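Local coordinates for protein putative SnoaL-like polyketide cyclase (Jannaschia sp., PDB 3KKG) that is of unproven function but belongs to the SnoaL-like family of the NTF2 clan and probably acts as a polyketide cyclase, at residues 29-43 against 52-64. Sequence-based numbering, arbitrary orientation.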
loop_
_atom_site.group_PDB
_atom_site.type_symbol
_atom_site.label_atom_id
_atom_site.label_comp_id
_atom_site.label_asym_id
_atom_site.label_seq_id
_atom_site.Cartn_x
_atom_site.Cartn_y
_atom_site.Cartn_z
ATOM N N TRP A 29 -19.279 -14.623 -1.261
ATOM C CA TRP A 29 -18.598 -13.383 -1.563
ATOM C C TRP A 29 -18.691 -12.981 -3.016
ATOM O O TRP A 29 -18.731 -11.794 -3.321
ATOM C CB TRP A 29 -17.121 -13.463 -1.133
ATOM C CG TRP A 29 -16.257 -14.456 -1.835
ATOM C CD1 TRP A 29 -16.045 -15.736 -1.472
ATOM C CD2 TRP A 29 -15.483 -14.231 -3.016
ATOM N NE1 TRP A 29 -15.184 -16.356 -2.358
ATOM C CE2 TRP A 29 -14.810 -15.453 -3.321
ATOM C CE3 TRP A 29 -15.312 -13.145 -3.865
ATOM C CZ2 TRP A 29 -13.958 -15.596 -4.430
ATOM C CZ3 TRP A 29 -14.437 -13.274 -4.958
ATOM C CH2 TRP A 29 -13.782 -14.494 -5.228
ATOM N N ARG A 30 -18.746 -13.970 -3.917
ATOM C CA ARG A 30 -18.744 -13.655 -5.324
ATOM C C ARG A 30 -19.926 -12.817 -5.701
ATOM O O ARG A 30 -19.822 -11.909 -6.514
ATOM C CB ARG A 30 -18.679 -14.929 -6.159
ATOM C CG ARG A 30 -17.328 -15.653 -6.083
ATOM C CD ARG A 30 -17.430 -16.894 -6.926
ATOM N NE ARG A 30 -16.215 -17.682 -7.018
ATOM C CZ ARG A 30 -15.745 -18.482 -6.065
ATOM N NH1 ARG A 30 -16.346 -18.571 -4.886
ATOM N NH2 ARG A 30 -14.658 -19.203 -6.307
ATOM N N ASP A 31 -21.091 -13.169 -5.159
ATOM C CA ASP A 31 -22.288 -12.425 -5.475
ATOM C C ASP A 31 -22.222 -11.018 -4.910
ATOM O O ASP A 31 -22.751 -10.090 -5.520
ATOM C CB ASP A 31 -23.530 -13.175 -5.010
ATOM C CG ASP A 31 -23.805 -14.412 -5.850
ATOM O OD1 ASP A 31 -23.481 -14.438 -7.080
ATOM O OD2 ASP A 31 -24.382 -15.364 -5.284
ATOM N N VAL A 32 -21.509 -10.836 -3.794
ATOM C CA VAL A 32 -21.306 -9.488 -3.242
ATOM C C VAL A 32 -20.407 -8.682 -4.210
ATOM O O VAL A 32 -20.648 -7.518 -4.501
ATOM C CB VAL A 32 -20.687 -9.498 -1.805
ATOM C CG1 VAL A 32 -20.348 -8.053 -1.337
ATOM C CG2 VAL A 32 -21.625 -10.194 -0.806
ATOM N N TRP A 33 -19.348 -9.313 -4.699
ATOM C CA TRP A 33 -18.523 -8.661 -5.708
ATOM C C TRP A 33 -19.353 -8.278 -6.951
ATOM O O TRP A 33 -19.244 -7.171 -7.468
ATOM C CB TRP A 33 -17.343 -9.544 -6.110
ATOM C CG TRP A 33 -16.177 -9.526 -5.163
ATOM C CD1 TRP A 33 -16.226 -9.577 -3.811
ATOM C CD2 TRP A 33 -14.790 -9.460 -5.507
ATOM N NE1 TRP A 33 -14.955 -9.518 -3.283
ATOM C CE2 TRP A 33 -14.061 -9.451 -4.297
ATOM C CE3 TRP A 33 -14.083 -9.384 -6.712
ATOM C CZ2 TRP A 33 -12.671 -9.399 -4.262
ATOM C CZ3 TRP A 33 -12.719 -9.318 -6.673
ATOM C CH2 TRP A 33 -12.029 -9.360 -5.471
ATOM N N ARG A 34 -20.201 -9.193 -7.416
ATOM C CA ARG A 34 -21.012 -8.916 -8.609
ATOM C C ARG A 34 -22.003 -7.769 -8.423
ATOM O O ARG A 34 -22.291 -7.051 -9.370
ATOM C CB ARG A 34 -21.732 -10.172 -9.084
ATOM C CG ARG A 34 -20.778 -11.232 -9.586
ATOM C CD ARG A 34 -21.482 -12.475 -10.060
ATOM N NE ARG A 34 -20.508 -13.495 -10.470
ATOM C CZ ARG A 34 -20.307 -14.665 -9.859
ATOM N NH1 ARG A 34 -21.012 -15.042 -8.798
ATOM N NH2 ARG A 34 -19.381 -15.482 -10.323
ATOM N N GLU A 35 -22.498 -7.574 -7.206
ATOM C CA GLU A 35 -23.376 -6.431 -6.931
ATOM C C GLU A 35 -22.660 -5.108 -6.640
ATOM O O GLU A 35 -23.246 -4.040 -6.751
ATOM C CB GLU A 35 -24.368 -6.757 -5.835
ATOM C CG GLU A 35 -23.865 -6.971 -4.432
ATOM C CD GLU A 35 -25.008 -7.463 -3.514
ATOM O OE1 GLU A 35 -26.036 -6.759 -3.439
ATOM O OE2 GLU A 35 -24.903 -8.562 -2.916
ATOM N N THR A 36 -21.377 -5.182 -6.301
ATOM C CA THR A 36 -20.583 -4.016 -5.885
ATOM C C THR A 36 -19.708 -3.424 -7.001
ATOM O O THR A 36 -19.500 -2.214 -7.104
ATOM C CB THR A 36 -19.671 -4.475 -4.700
ATOM O OG1 THR A 36 -20.532 -4.896 -3.622
ATOM C CG2 THR A 36 -18.808 -3.336 -4.168
HETATM N N MSE A 37 -19.074 -4.323 -7.761
HETATM C CA MSE A 37 -18.149 -3.944 -8.847
HETATM C C MSE A 37 -18.918 -3.801 -10.165
HETATM O O MSE A 37 -19.938 -4.472 -10.384
HETATM C CB MSE A 37 -17.057 -5.006 -9.051
HETATM C CG MSE A 37 -15.865 -4.956 -8.102
HETATM SE SE MSE A 37 -16.259 -5.452 -6.216
HETATM C CE MSE A 37 -14.413 -5.838 -5.654
ATOM N N THR A 38 -18.376 -2.967 -11.052
ATOM C CA THR A 38 -18.882 -2.859 -12.436
ATOM C C THR A 38 -18.345 -4.034 -13.255
ATOM O O THR A 38 -17.394 -4.701 -12.882
ATOM C CB THR A 38 -18.428 -1.554 -13.085
ATOM O OG1 THR A 38 -16.994 -1.516 -13.131
ATOM C CG2 THR A 38 -18.980 -0.357 -12.289
ATOM N N PRO A 39 -19.004 -4.345 -14.372
ATOM C CA PRO A 39 -18.541 -5.461 -15.217
ATOM C C PRO A 39 -17.102 -5.305 -15.724
ATOM O O PRO A 39 -16.386 -6.293 -15.909
ATOM C CB PRO A 39 -19.537 -5.446 -16.383
ATOM C CG PRO A 39 -20.703 -4.684 -15.859
ATOM C CD PRO A 39 -20.232 -3.703 -14.882
ATOM N N GLY A 40 -16.698 -4.062 -15.969
ATOM C CA GLY A 40 -15.347 -3.752 -16.430
ATOM C C GLY A 40 -14.364 -3.460 -15.292
ATOM O O GLY A 40 -13.289 -2.923 -15.540
ATOM N N PHE A 41 -14.741 -3.823 -14.065
ATOM C CA PHE A 41 -13.841 -3.730 -12.898
ATOM C C PHE A 41 -12.458 -4.243 -13.224
ATOM O O PHE A 41 -12.289 -5.257 -13.914
ATOM C CB PHE A 41 -14.453 -4.530 -11.769
ATOM C CG PHE A 41 -13.567 -4.681 -10.575
ATOM C CD1 PHE A 41 -13.286 -3.620 -9.775
ATOM C CD2 PHE A 41 -13.065 -5.927 -10.221
ATOM C CE1 PHE A 41 -12.493 -3.799 -8.611
ATOM C CE2 PHE A 41 -12.345 -6.115 -9.092
ATOM C CZ PHE A 41 -12.008 -5.055 -8.298
ATOM N N ARG A 42 -11.464 -3.538 -12.702
ATOM C CA ARG A 42 -10.043 -3.886 -12.872
ATOM C C ARG A 42 -9.410 -4.068 -11.487
ATOM O O ARG A 42 -9.577 -3.225 -10.607
ATOM C CB ARG A 42 -9.267 -2.711 -13.502
ATOM C CG ARG A 42 -9.586 -2.439 -14.924
ATOM C CD ARG A 42 -9.262 -0.988 -15.320
ATOM N NE ARG A 42 -7.920 -0.585 -14.916
ATOM C CZ ARG A 42 -6.804 -0.757 -15.621
ATOM N NH1 ARG A 42 -6.804 -1.334 -16.800
ATOM N NH2 ARG A 42 -5.659 -0.324 -15.131
ATOM N N SER A 43 -8.658 -5.150 -11.372
ATOM C CA SER A 43 -7.972 -5.543 -10.169
ATOM C C SER A 43 -6.456 -5.458 -10.418
ATOM O O SER A 43 -5.951 -5.910 -11.442
ATOM C CB SER A 43 -8.377 -6.965 -9.814
ATOM O OG SER A 43 -7.743 -7.356 -8.614
ATOM N N GLU A 52 -8.585 -7.612 -15.890
ATOM C CA GLU A 52 -9.672 -6.807 -16.427
ATOM C C GLU A 52 -10.949 -7.646 -16.519
ATOM O O GLU A 52 -10.969 -8.717 -17.146
ATOM C CB GLU A 52 -9.352 -6.328 -17.827
ATOM C CG GLU A 52 -8.020 -5.684 -17.994
ATOM C CD GLU A 52 -8.034 -4.200 -17.811
ATOM O OE1 GLU A 52 -9.129 -3.575 -17.698
ATOM O OE2 GLU A 52 -6.916 -3.650 -17.815
ATOM N N GLY A 53 -12.032 -7.101 -15.988
ATOM C CA GLY A 53 -13.316 -7.787 -16.006
ATOM C C GLY A 53 -13.661 -8.403 -14.676
ATOM O O GLY A 53 -12.826 -8.983 -14.025
ATOM N N ILE A 54 -14.924 -8.301 -14.279
ATOM C CA ILE A 54 -15.335 -8.763 -12.958
ATOM C C ILE A 54 -15.162 -10.279 -12.753
ATOM O O ILE A 54 -14.678 -10.712 -11.707
ATOM C CB ILE A 54 -16.797 -8.302 -12.633
ATOM C CG1 ILE A 54 -17.159 -8.640 -11.179
ATOM C CG2 ILE A 54 -17.805 -8.867 -13.640
ATOM C CD1 ILE A 54 -16.200 -8.075 -10.124
ATOM N N GLU A 55 -15.528 -11.096 -13.741
ATOM C CA GLU A 55 -15.376 -12.536 -13.559
ATOM C C GLU A 55 -13.909 -12.945 -13.474
ATOM O O GLU A 55 -13.544 -13.822 -12.669
ATOM C CB GLU A 55 -16.060 -13.304 -14.663
ATOM C CG GLU A 55 -17.568 -13.153 -14.645
ATOM C CD GLU A 55 -18.173 -13.502 -13.313
ATOM O OE1 GLU A 55 -17.741 -14.499 -12.708
ATOM O OE2 GLU A 55 -19.081 -12.770 -12.863
ATOM N N GLN A 56 -13.079 -12.286 -14.284
ATOM C CA GLN A 56 -11.618 -12.513 -14.261
ATOM C C GLN A 56 -11.038 -12.110 -12.919
ATOM O O GLN A 56 -10.209 -12.828 -12.327
ATOM C CB GLN A 56 -10.954 -11.733 -15.383
ATOM C CG GLN A 56 -11.310 -12.243 -16.798
ATOM C CD GLN A 56 -12.590 -11.639 -17.398
ATOM O OE1 GLN A 56 -13.389 -11.005 -16.720
ATOM N NE2 GLN A 56 -12.806 -11.894 -18.693
ATOM N N ALA A 57 -11.484 -10.961 -12.427
ATOM C CA ALA A 57 -10.999 -10.493 -11.141
ATOM C C ALA A 57 -11.463 -11.381 -9.980
ATOM O O ALA A 57 -10.722 -11.653 -9.026
ATOM C CB ALA A 57 -11.456 -9.061 -10.912
ATOM N N ILE A 58 -12.701 -11.832 -10.036
ATOM C CA ILE A 58 -13.184 -12.811 -9.092
ATOM C C ILE A 58 -12.374 -14.109 -9.108
ATOM O O ILE A 58 -12.027 -14.640 -8.066
ATOM C CB ILE A 58 -14.705 -13.113 -9.353
ATOM C CG1 ILE A 58 -15.574 -11.953 -8.859
ATOM C CG2 ILE A 58 -15.176 -14.447 -8.698
ATOM C CD1 ILE A 58 -17.044 -12.121 -9.252
ATOM N N ALA A 59 -12.091 -14.619 -10.301
ATOM C CA ALA A 59 -11.281 -15.825 -10.441
ATOM C C ALA A 59 -9.904 -15.673 -9.797
ATOM O O ALA A 59 -9.419 -16.585 -9.139
ATOM C CB ALA A 59 -11.149 -16.188 -11.919
ATOM N N PHE A 60 -9.293 -14.512 -9.990
ATOM C CA PHE A 60 -7.983 -14.226 -9.424
ATOM C C PHE A 60 -8.084 -14.215 -7.893
ATOM O O PHE A 60 -7.222 -14.758 -7.168
ATOM C CB PHE A 60 -7.463 -12.891 -9.961
ATOM C CG PHE A 60 -6.122 -12.504 -9.428
ATOM C CD1 PHE A 60 -4.975 -12.983 -10.007
ATOM C CD2 PHE A 60 -6.009 -11.695 -8.319
ATOM C CE1 PHE A 60 -3.731 -12.628 -9.496
ATOM C CE2 PHE A 60 -4.742 -11.342 -7.800
ATOM C CZ PHE A 60 -3.627 -11.803 -8.379
ATOM N N ASN A 61 -9.112 -13.546 -7.348
ATOM C CA ASN A 61 -9.274 -13.524 -5.897
ATOM C C ASN A 61 -9.446 -14.923 -5.319
ATOM O O ASN A 61 -8.863 -15.253 -4.292
ATOM C CB ASN A 61 -10.481 -12.636 -5.529
ATOM C CG ASN A 61 -10.503 -12.203 -4.092
ATOM O OD1 ASN A 61 -11.509 -12.397 -3.380
ATOM N ND2 ASN A 61 -9.504 -11.516 -3.695
ATOM N N ALA A 62 -10.233 -15.735 -6.020
ATOM C CA ALA A 62 -10.473 -17.101 -5.599
ATOM C C ALA A 62 -9.173 -17.886 -5.495
ATOM O O ALA A 62 -8.986 -18.605 -4.509
ATOM C CB ALA A 62 -11.481 -17.814 -6.551
ATOM N N VAL A 63 -8.271 -17.691 -6.456
ATOM C CA VAL A 63 -6.948 -18.349 -6.418
ATOM C C VAL A 63 -6.181 -17.960 -5.178
ATOM O O VAL A 63 -5.616 -18.784 -4.484
ATOM C CB VAL A 63 -6.111 -18.076 -7.704
ATOM C CG1 VAL A 63 -4.636 -18.539 -7.532
ATOM C CG2 VAL A 63 -6.761 -18.727 -8.879
ATOM N N LEU A 64 -6.161 -16.670 -4.862
ATOM C CA LEU A 64 -5.470 -16.256 -3.668
ATOM C C LEU A 64 -5.997 -16.959 -2.420
ATOM O O LEU A 64 -5.246 -17.392 -1.556
ATOM C CB LEU A 64 -5.541 -14.714 -3.494
ATOM C CG LEU A 64 -4.935 -13.822 -4.576
ATOM C CD1 LEU A 64 -5.243 -12.328 -4.291
ATOM C CD2 LEU A 64 -3.425 -14.047 -4.673
HETATM O O HOH W 1 -11.714 -3.950 -17.465
HETATM O O HOH W 2 -9.173 -9.557 -7.932
#
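Gly53, the N-cap residue of helix 54-64, donates from N to Phe41 O at 2.8 Å, meeting the carbonyl almost end-on. Ile54 N bonds to Pro39 O, so the start of the helix is tied both to the turn at 38-41 and to strand 41-43.

Farther along, the guanidinium of Arg34 grips the carboxylate of Glu55 side-on, NE reaching OE2 at 2.9 Å and NH2 reaching OE1 at 3.1 Å. Both bonds are nearly straight and fall on syn lone pairs, with the two flat groups only 12° from coplanar. This grip probably holds the orientation of the guanidinium; Asp31 OD1, one helical turn back, adds a more bent bond to NH1.

Beneath this network helices 29-36 and 54-64 run roughly antiparallel and interlock as knobs into holes. Ile58 sits among Trp29, Arg30, Trp33 and Arg34: its CG2 lies 3.6 Å from Arg30 CG, while CG1 meets Trp33 CE3. Trp33 in turn enters the hollow formed by Ile54, Ala57, Ile58 and Asn61. Trp29 turns its CZ3 edge onto one face of the Trp33 indole, CE of selenomethionine Met37, in one of its two conformers, lies over the other, and NE1 donates to Gly22 O. With CG anti to the backbone N (chi1 -163°), Asn61 passes its amide at a slant, 30° from the Trp33 plane, CG 3.5 Å from Trp33 CH2, and places OD1 over a face of Trp29, 3.4 Å from CZ3.

Near the helix start, Arg42 NH1 and Glu52 OE2 form a salt bridge whose modelled length is doubtfully short, while Arg42 NE pairs with Glu126; a water joins Glu52 OE1 to Gly40 O. The Phe41 ring turns its CE2 edge to Ala57 CB. Backbone bonds thus secure the helix start and the Asp31-Arg34-Glu55 network closes the rim, leaving the helix-helix centre largely to apolar contact.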